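Local coordinates for MutS2 protein (Thermus thermophilus, PDB 2ZQE), which probably suppresses homologous recombination, consistent with a DNA endonuclease activity of its Smr domain, at residues D22-E27 with S34-L39; E53-D58 with G75-A80. One frame throughout, in Å; residues are numbered along the deposited sequence.

Interaction 1 (D22-E27 with S34-L39)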
ATOM      1  N   ASP A  22       4.274  -4.781   4.858  1.00  6.09           N
ATOM      2  CA  ASP A  22       4.385  -6.235   4.969  1.00  6.50           C
ATOM      3  C   ASP A  22       3.348  -6.791   5.959  1.00  7.36           C
ATOM      4  O   ASP A  22       2.647  -7.763   5.648  1.00  7.54           O
ATOM      5  CB  ASP A  22       5.810  -6.598   5.394  1.00  7.17           C
ATOM      6  CG  ASP A  22       5.984  -8.077   5.652  1.00  8.82           C
ATOM      7  OD1 ASP A  22       5.622  -8.887   4.771  1.00 10.37           O
ATOM      8  OD2 ASP A  22       6.488  -8.430   6.748  1.00 13.56           O
ATOM      9  N   GLN A  23       3.218  -6.135   7.113  1.00  7.47           N
ATOM     10  CA  GLN A  23       2.237  -6.536   8.125  1.00  7.85           C
ATOM     11  C   GLN A  23       0.800  -6.337   7.653  1.00  7.54           C
ATOM     12  O   GLN A  23      -0.067  -7.211   7.855  1.00  7.72           O
ATOM     13  CB  GLN A  23       2.481  -5.798   9.444  1.00  8.85           C
ATOM     14  CG  GLN A  23       1.626  -6.329  10.595  1.00 12.63           C
ATOM     15  CD  GLN A  23       1.893  -7.807  10.911  1.00 18.39           C
ATOM     16  OE1 GLN A  23       3.009  -8.311  10.722  1.00 21.71           O
ATOM     17  NE2 GLN A  23       0.857  -8.506  11.399  1.00 18.74           N
ATOM     18  N   ALA A  24       0.534  -5.192   7.022  1.00  6.39           N
ATOM     19  CA  ALA A  24      -0.820  -4.898   6.558  1.00  6.64           C
ATOM     20  C   ALA A  24      -1.279  -5.876   5.470  1.00  6.19           C
ATOM     21  O   ALA A  24      -2.453  -6.260   5.442  1.00  6.90           O
ATOM     22  CB  ALA A  24      -0.912  -3.454   6.070  1.00  6.73           C
ATOM     23  N   LEU A  25      -0.365  -6.280   4.583  1.00  6.26           N
ATOM     24  CA  LEU A  25      -0.700  -7.264   3.537  1.00  5.70           C
ATOM     25  C   LEU A  25      -0.989  -8.608   4.200  1.00  6.31           C
ATOM     26  O   LEU A  25      -1.962  -9.288   3.851  1.00  6.76           O
ATOM     27  CB  LEU A  25       0.451  -7.415   2.533  1.00  6.10           C
ATOM     28  CG  LEU A  25       0.653  -6.211   1.604  1.00  4.76           C
ATOM     29  CD1 LEU A  25       2.016  -6.300   0.912  1.00  7.61           C
ATOM     30  CD2 LEU A  25      -0.472  -6.126   0.579  1.00  7.32           C
ATOM     31  N   GLU A  26      -0.171  -8.956   5.191  1.00  6.31           N
ATOM     32  CA  GLU A  26      -0.376 -10.217   5.911  1.00  7.59           C
ATOM     33  C   GLU A  26      -1.761 -10.249   6.566  1.00  7.71           C
ATOM     34  O   GLU A  26      -2.496 -11.241   6.453  1.00  7.50           O
ATOM     35  CB  GLU A  26       0.721 -10.422   6.961  1.00  7.52           C
ATOM     36  CG  GLU A  26       0.784 -11.857   7.534  1.00 10.58           C
ATOM     37  CD  GLU A  26       1.161 -12.947   6.520  1.00 13.28           C
ATOM     38  OE1 GLU A  26       1.549 -12.652   5.362  1.00 14.34           O
ATOM     39  OE2 GLU A  26       1.098 -14.144   6.907  1.00 16.35           O
ATOM     40  N   GLU A  27      -2.114  -9.158   7.241  1.00  8.02           N
ATOM     41  CA  GLU A  27      -3.381  -9.077   7.953  1.00  9.15           C
ATOM     42  C   GLU A  27      -4.560  -9.048   6.981  1.00  9.01           C
ATOM     43  O   GLU A  27      -5.589  -9.677   7.221  1.00  9.39           O
ATOM     44  CB  GLU A  27      -3.396  -7.865   8.897  1.00  8.54           C
ATOM     45  CG  GLU A  27      -2.433  -8.066  10.068  1.00 10.27           C
ATOM     46  CD  GLU A  27      -2.378  -6.895  11.033  1.00 11.27           C
ATOM     47  OE1 GLU A  27      -3.253  -6.012  10.977  1.00 16.03           O
ATOM     48  OE2 GLU A  27      -1.455  -6.881  11.877  1.00 16.08           O
ATOM     49  N   SER A  34     -10.131  -8.453  -0.208  1.00  9.99           N
ATOM     50  CA  SER A  34      -9.770  -8.408  -1.615  1.00  9.60           C
ATOM     51  C   SER A  34      -8.926  -7.187  -1.950  1.00  8.76           C
ATOM     52  O   SER A  34      -8.231  -7.184  -2.966  1.00  7.74           O
ATOM     53  CB  SER A  34     -11.028  -8.404  -2.484  1.00 10.87           C
ATOM     54  OG  SER A  34     -11.767  -7.220  -2.250  1.00 14.53           O
ATOM     55  N   THR A  35      -9.024  -6.146  -1.121  1.00  8.33           N
ATOM     56  CA  THR A  35      -8.407  -4.853  -1.423  1.00  8.55           C
ATOM     57  C   THR A  35      -7.842  -4.231  -0.153  1.00  8.53           C
ATOM     58  O   THR A  35      -8.408  -4.420   0.932  1.00  7.75           O
ATOM     59  CB  THR A  35      -9.429  -3.882  -2.053  1.00  9.44           C
ATOM     60  OG1 THR A  35     -10.131  -4.553  -3.112  1.00 12.94           O
ATOM     61  CG2 THR A  35      -8.736  -2.651  -2.638  1.00  9.59           C
ATOM     62  N   LEU A  36      -6.763  -3.463  -0.316  1.00  7.05           N
ATOM     63  CA  LEU A  36      -6.125  -2.740   0.776  1.00  6.87           C
ATOM     64  C   LEU A  36      -5.623  -1.401   0.260  1.00  6.44           C
ATOM     65  O   LEU A  36      -4.948  -1.338  -0.769  1.00  6.33           O
ATOM     66  CB  LEU A  36      -4.948  -3.557   1.318  1.00  6.85           C
ATOM     67  CG  LEU A  36      -4.034  -2.901   2.348  1.00  6.74           C
ATOM     68  CD1 LEU A  36      -4.762  -2.564   3.639  1.00 10.36           C
ATOM     69  CD2 LEU A  36      -2.851  -3.816   2.597  1.00  8.79           C
ATOM     70  N   ARG A  37      -5.949  -0.334   0.979  1.00  5.92           N
ATOM     71  CA  ARG A  37      -5.451   1.002   0.619  1.00  5.90           C
ATOM     72  C   ARG A  37      -4.253   1.379   1.473  1.00  5.85           C
ATOM     73  O   ARG A  37      -4.291   1.265   2.688  1.00  7.15           O
ATOM     74  CB  ARG A  37      -6.546   2.055   0.777  1.00  5.89           C
ATOM     75  CG  ARG A  37      -7.611   1.997  -0.309  1.00  8.19           C
ATOM     76  CD  ARG A  37      -8.848   2.811   0.096  1.00  9.98           C
ATOM     77  NE  ARG A  37      -8.544   4.220   0.391  1.00 12.16           N
ATOM     78  CZ  ARG A  37      -8.449   5.204  -0.506  1.00 11.21           C
ATOM     79  NH1 ARG A  37      -8.611   4.972  -1.803  1.00 12.95           N
ATOM     80  NH2 ARG A  37      -8.163   6.430  -0.095  1.00 12.35           N
ATOM     81  N   LEU A  38      -3.180   1.812   0.814  1.00  4.90           N
ATOM     82  CA  LEU A  38      -1.983   2.270   1.498  1.00  5.02           C
ATOM     83  C   LEU A  38      -1.876   3.783   1.366  1.00  4.82           C
ATOM     84  O   LEU A  38      -1.537   4.310   0.313  1.00  5.56           O
ATOM     85  CB  LEU A  38      -0.741   1.572   0.911  1.00  4.80           C
ATOM     86  CG  LEU A  38      -0.831   0.047   0.901  1.00  4.74           C
ATOM     87  CD1 LEU A  38       0.382  -0.527   0.151  1.00  5.32           C
ATOM     88  CD2 LEU A  38      -0.909  -0.527   2.309  1.00  6.21           C
ATOM     89  N   LEU A  39      -2.209   4.483   2.444  1.00  4.40           N
ATOM     90  CA  LEU A  39      -2.126   5.938   2.465  1.00  4.96           C
ATOM     91  C   LEU A  39      -0.717   6.352   2.870  1.00  5.69           C
ATOM     92  O   LEU A  39      -0.372   6.335   4.061  1.00  5.50           O
ATOM     93  CB  LEU A  39      -3.173   6.481   3.450  1.00  4.70           C
ATOM     94  CG  LEU A  39      -3.170   7.974   3.780  1.00  5.05           C
ATOM     95  CD1 LEU A  39      -3.253   8.792   2.503  1.00  6.15           C
ATOM     96  CD2 LEU A  39      -4.318   8.303   4.750  1.00  6.10           C
TER
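L36 reaches out from strand 35-39 and lays one methyl, CD2, against the inward face of helix 14-30, where A24 and L25 receive it. L36 leaves the strand toward the helix, and CG anti to the backbone N (chi1 172°) sets where its branch lies, with CD2 the methyl that meets the helix. This CD2 lies 4.0 Å from A24 CB and 3.8 Å from the carbonyl oxygen A24 O. Alanine suits this position because a single methyl lets the helix come close enough for its main chain to be touched. L25 leaves the helix beside the contact, yet with CG next to its backbone N (chi1 -71°) its end swings inward, and L25 CD2 stops 3.9 Å from L36 CD2, the two leucines crossing at about a right angle. On the solvent side of the helix, Q23 and E27, one turn apart, are joined by a nearly straight bond of 2.9 Å from Q23 NE2 to the anti side of E27 OE2. The helix is thus amphipathic. Between residues 22-27 and 34-39, helix and strand of this beta-alpha-beta unit meet through apolar contact, so the stability of the contact should come largely from burying methyl groups.

Interaction 2 (E53-D58 with G75-A80)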
ATOM      1  N   GLU A  53       7.609  -0.501  -5.561  1.00  5.84           N
ATOM      2  CA  GLU A  53       8.618  -1.513  -5.900  1.00  6.98           C
ATOM      3  C   GLU A  53       8.505  -2.769  -5.007  1.00  7.00           C
ATOM      4  O   GLU A  53       8.600  -3.914  -5.485  1.00  7.11           O
ATOM      5  CB  GLU A  53      10.026  -0.902  -5.880  1.00  7.96           C
ATOM      6  CG  GLU A  53      11.111  -1.867  -6.368  1.00 10.22           C
ATOM      7  CD  GLU A  53      11.032  -2.251  -7.856  1.00 13.62           C
ATOM      8  OE1 GLU A  53      10.262  -1.659  -8.645  1.00 12.09           O
ATOM      9  OE2 GLU A  53      11.793  -3.172  -8.247  1.00 15.76           O
ATOM     10  N   ALA A  54       8.259  -2.562  -3.711  1.00  6.18           N
ATOM     11  CA  ALA A  54       8.019  -3.696  -2.813  1.00  6.26           C
ATOM     12  C   ALA A  54       6.820  -4.544  -3.268  1.00  6.38           C
ATOM     13  O   ALA A  54       6.859  -5.796  -3.238  1.00  6.62           O
ATOM     14  CB  ALA A  54       7.826  -3.209  -1.386  1.00  6.60           C
ATOM     15  N   LEU A  55       5.762  -3.868  -3.723  1.00  5.39           N
ATOM     16  CA  LEU A  55       4.536  -4.560  -4.152  1.00  4.82           C
ATOM     17  C   LEU A  55       4.774  -5.382  -5.413  1.00  4.57           C
ATOM     18  O   LEU A  55       4.210  -6.467  -5.552  1.00  5.37           O
ATOM     19  CB  LEU A  55       3.404  -3.561  -4.384  1.00  4.39           C
ATOM     20  CG  LEU A  55       2.880  -2.844  -3.136  1.00  4.25           C
ATOM     21  CD1 LEU A  55       1.904  -1.722  -3.519  1.00  4.94           C
ATOM     22  CD2 LEU A  55       2.230  -3.821  -2.103  1.00  5.85           C
ATOM     23  N   ARG A  56       5.606  -4.867  -6.315  1.00  5.11           N
ATOM     24  CA  ARG A  56       5.998  -5.633  -7.509  1.00  5.39           C
ATOM     25  C   ARG A  56       6.587  -6.989  -7.155  1.00  6.55           C
ATOM     26  O   ARG A  56       6.362  -7.970  -7.881  1.00  6.79           O
ATOM     27  CB  ARG A  56       7.003  -4.863  -8.383  1.00  4.94           C
ATOM     28  CG  ARG A  56       6.377  -3.602  -8.985  1.00  4.99           C
ATOM     29  CD  ARG A  56       7.272  -2.961 -10.043  1.00  6.23           C
ATOM     30  NE  ARG A  56       6.576  -1.768 -10.521  1.00  7.27           N
ATOM     31  CZ  ARG A  56       6.800  -0.534 -10.071  1.00  7.70           C
ATOM     32  NH1 ARG A  56       7.744  -0.302  -9.165  1.00  8.03           N
ATOM     33  NH2 ARG A  56       6.056   0.471 -10.521  1.00  7.02           N
ATOM     34  N   ARG A  57       7.312  -7.047  -6.033  1.00  7.76           N
ATOM     35  CA  ARG A  57       8.027  -8.259  -5.623  1.00  8.56           C
ATOM     36  C   ARG A  57       7.215  -9.148  -4.689  1.00  9.24           C
ATOM     37  O   ARG A  57       7.641 -10.256  -4.338  1.00  9.44           O
ATOM     38  CB  ARG A  57       9.332  -7.859  -4.916  1.00  9.06           C
ATOM     39  CG  ARG A  57      10.279  -7.045  -5.756  1.00 11.48           C
ATOM     40  CD  ARG A  57      11.288  -6.294  -4.907  1.00 17.44           C
ATOM     41  NE  ARG A  57      12.431  -7.106  -4.502  1.00 26.07           N
ATOM     42  CZ  ARG A  57      12.495  -7.840  -3.391  1.00 28.61           C
ATOM     43  NH1 ARG A  57      11.469  -7.888  -2.547  1.00 30.96           N
ATOM     44  NH2 ARG A  57      13.599  -8.528  -3.119  1.00 30.05           N
ATOM     45  N   ASP A  58       6.029  -8.681  -4.304  1.00  8.76           N
ATOM     46  CA  ASP A  58       5.256  -9.333  -3.256  1.00  9.22           C
ATOM     47  C   ASP A  58       4.231 -10.335  -3.794  1.00  9.89           C
ATOM     48  O   ASP A  58       3.282  -9.964  -4.486  1.00  9.23           O
ATOM     49  CB  ASP A  58       4.570  -8.283  -2.379  1.00  8.86           C
ATOM     50  CG  ASP A  58       4.213  -8.823  -1.007  1.00  9.77           C
ATOM     51  OD1 ASP A  58       3.568  -9.889  -0.924  1.00 11.14           O
ATOM     52  OD2 ASP A  58       4.610  -8.198   0.001  1.00 11.37           O
ATOM     53  N   GLY A  75      -1.157   9.820  -3.631  1.00  5.95           N
ATOM     54  CA  GLY A  75      -0.878   9.663  -2.199  1.00  5.20           C
ATOM     55  C   GLY A  75      -1.415   8.358  -1.611  1.00  5.04           C
ATOM     56  O   GLY A  75      -1.174   8.031  -0.435  1.00  4.53           O
ATOM     57  N   VAL A  76      -2.160   7.606  -2.420  1.00  4.85           N
ATOM     58  CA  VAL A  76      -2.676   6.316  -1.962  1.00  4.90           C
ATOM     59  C   VAL A  76      -2.397   5.268  -3.022  1.00  4.99           C
ATOM     60  O   VAL A  76      -2.668   5.489  -4.201  1.00  4.61           O
ATOM     61  CB  VAL A  76      -4.193   6.368  -1.662  1.00  4.84           C
ATOM     62  CG1 VAL A  76      -4.739   4.966  -1.331  1.00  5.48           C
ATOM     63  CG2 VAL A  76      -4.480   7.346  -0.499  1.00  6.44           C
ATOM     64  N   THR A  77      -1.844   4.137  -2.593  1.00  4.50           N
ATOM     65  CA  THR A  77      -1.711   2.981  -3.479  1.00  4.14           C
ATOM     66  C   THR A  77      -2.797   1.984  -3.120  1.00  3.81           C
ATOM     67  O   THR A  77      -2.917   1.541  -1.971  1.00  4.85           O
ATOM     68  CB  THR A  77      -0.326   2.299  -3.363  1.00  4.19           C
ATOM     69  OG1 THR A  77       0.689   3.208  -3.778  1.00  4.41           O
ATOM     70  CG2 THR A  77      -0.281   1.068  -4.274  1.00  3.60           C
ATOM     71  N   VAL A  78      -3.598   1.635  -4.123  1.00  3.76           N
ATOM     72  CA  VAL A  78      -4.693   0.695  -3.942  1.00  4.27           C
ATOM     73  C   VAL A  78      -4.236  -0.680  -4.407  1.00  4.35           C
ATOM     74  O   VAL A  78      -3.878  -0.855  -5.563  1.00  5.21           O
ATOM     75  CB  VAL A  78      -5.924   1.151  -4.758  1.00  3.61           C
ATOM     76  CG1 VAL A  78      -7.113   0.227  -4.504  1.00  5.09           C
ATOM     77  CG2 VAL A  78      -6.280   2.587  -4.388  1.00  5.56           C
ATOM     78  N   VAL A  79      -4.259  -1.633  -3.479  1.00  4.27           N
ATOM     79  CA  VAL A  79      -3.733  -2.981  -3.716  1.00  4.85           C
ATOM     80  C   VAL A  79      -4.868  -3.991  -3.853  1.00  5.59           C
ATOM     81  O   VAL A  79      -5.734  -4.090  -2.976  1.00  5.52           O
ATOM     82  CB  VAL A  79      -2.780  -3.421  -2.555  1.00  4.44           C
ATOM     83  CG1 VAL A  79      -2.158  -4.781  -2.841  1.00  6.16           C
ATOM     84  CG2 VAL A  79      -1.658  -2.368  -2.303  1.00  5.30           C
ATOM     85  N   ALA A  80      -4.858  -4.725  -4.962  1.00  5.57           N
ATOM     86  CA  ALA A  80      -5.720  -5.888  -5.135  1.00  7.29           C
ATOM     87  C   ALA A  80      -4.958  -7.107  -4.650  1.00  7.72           C
ATOM     88  O   ALA A  80      -3.891  -7.440  -5.178  1.00  8.08           O
ATOM     89  CB  ALA A  80      -6.103  -6.058  -6.585  1.00  6.95           C
TER
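L55 carries the helix side of this contact, dropping from helix 46-57 onto T77 and V79 of strand 76-81 in the two-layer alpha/beta fold of the Smr domain, in which helices cover one face of a mixed sheet. With CG beside the backbone N, the chain runs on extended to CD1 (chi1 -67°, chi2 171°), which is the methyl that leads toward the strand. L55 CD1 does most of the touching: it meets V79 CG2 at 3.8 Å, tip to tip, while L55 CD2 reaches the same V79 methyl at a looser 4.2 Å. Residues two apart on a strand face the same way, so T77 and V79 offer L55 neighbouring methyls, whereas V78 between them turns away. Valine fits here because its branched, compact side chain covers the sheet without holding the helix off. Threonine has a double role: its methyl belongs to the apolar layer, while T77 OG1 shares a hydrogen bond with H40 NE2, giving a buried hydroxyl a polar partner. L25 of helix 14-30 also packs on L55 and V79, so the same apolar layer continues to the neighbouring helix. The outer face of helix 46-57 is polar, with R56 NH1 making a salt bridge to E53 OE1. In the closest approach of the contact, T77 CG2, anti to its backbone N, lies 3.6 Å from L55 CD1.

Interaction 1 closes before interaction 2 opens along the chain, yet their centres are only 9 Å apart because strands 35-39 and 76-81 run antiparallel as neighbours in the middle of the four-stranded sheet. Probable backbone hydrogen bonds of 2.8 Å, L38 N to T77 O and V79 N to L36 O, join the two strands directly. Helices 14-30 and 46-57 lie side by side over the same face, where L25 touches L55 and L38 of the strand in interaction 1 reaches L55 and I51. The two contacts therefore belong to one continuous apolar layer, which joins the first beta-alpha-beta unit to the C-terminal half of this small domain.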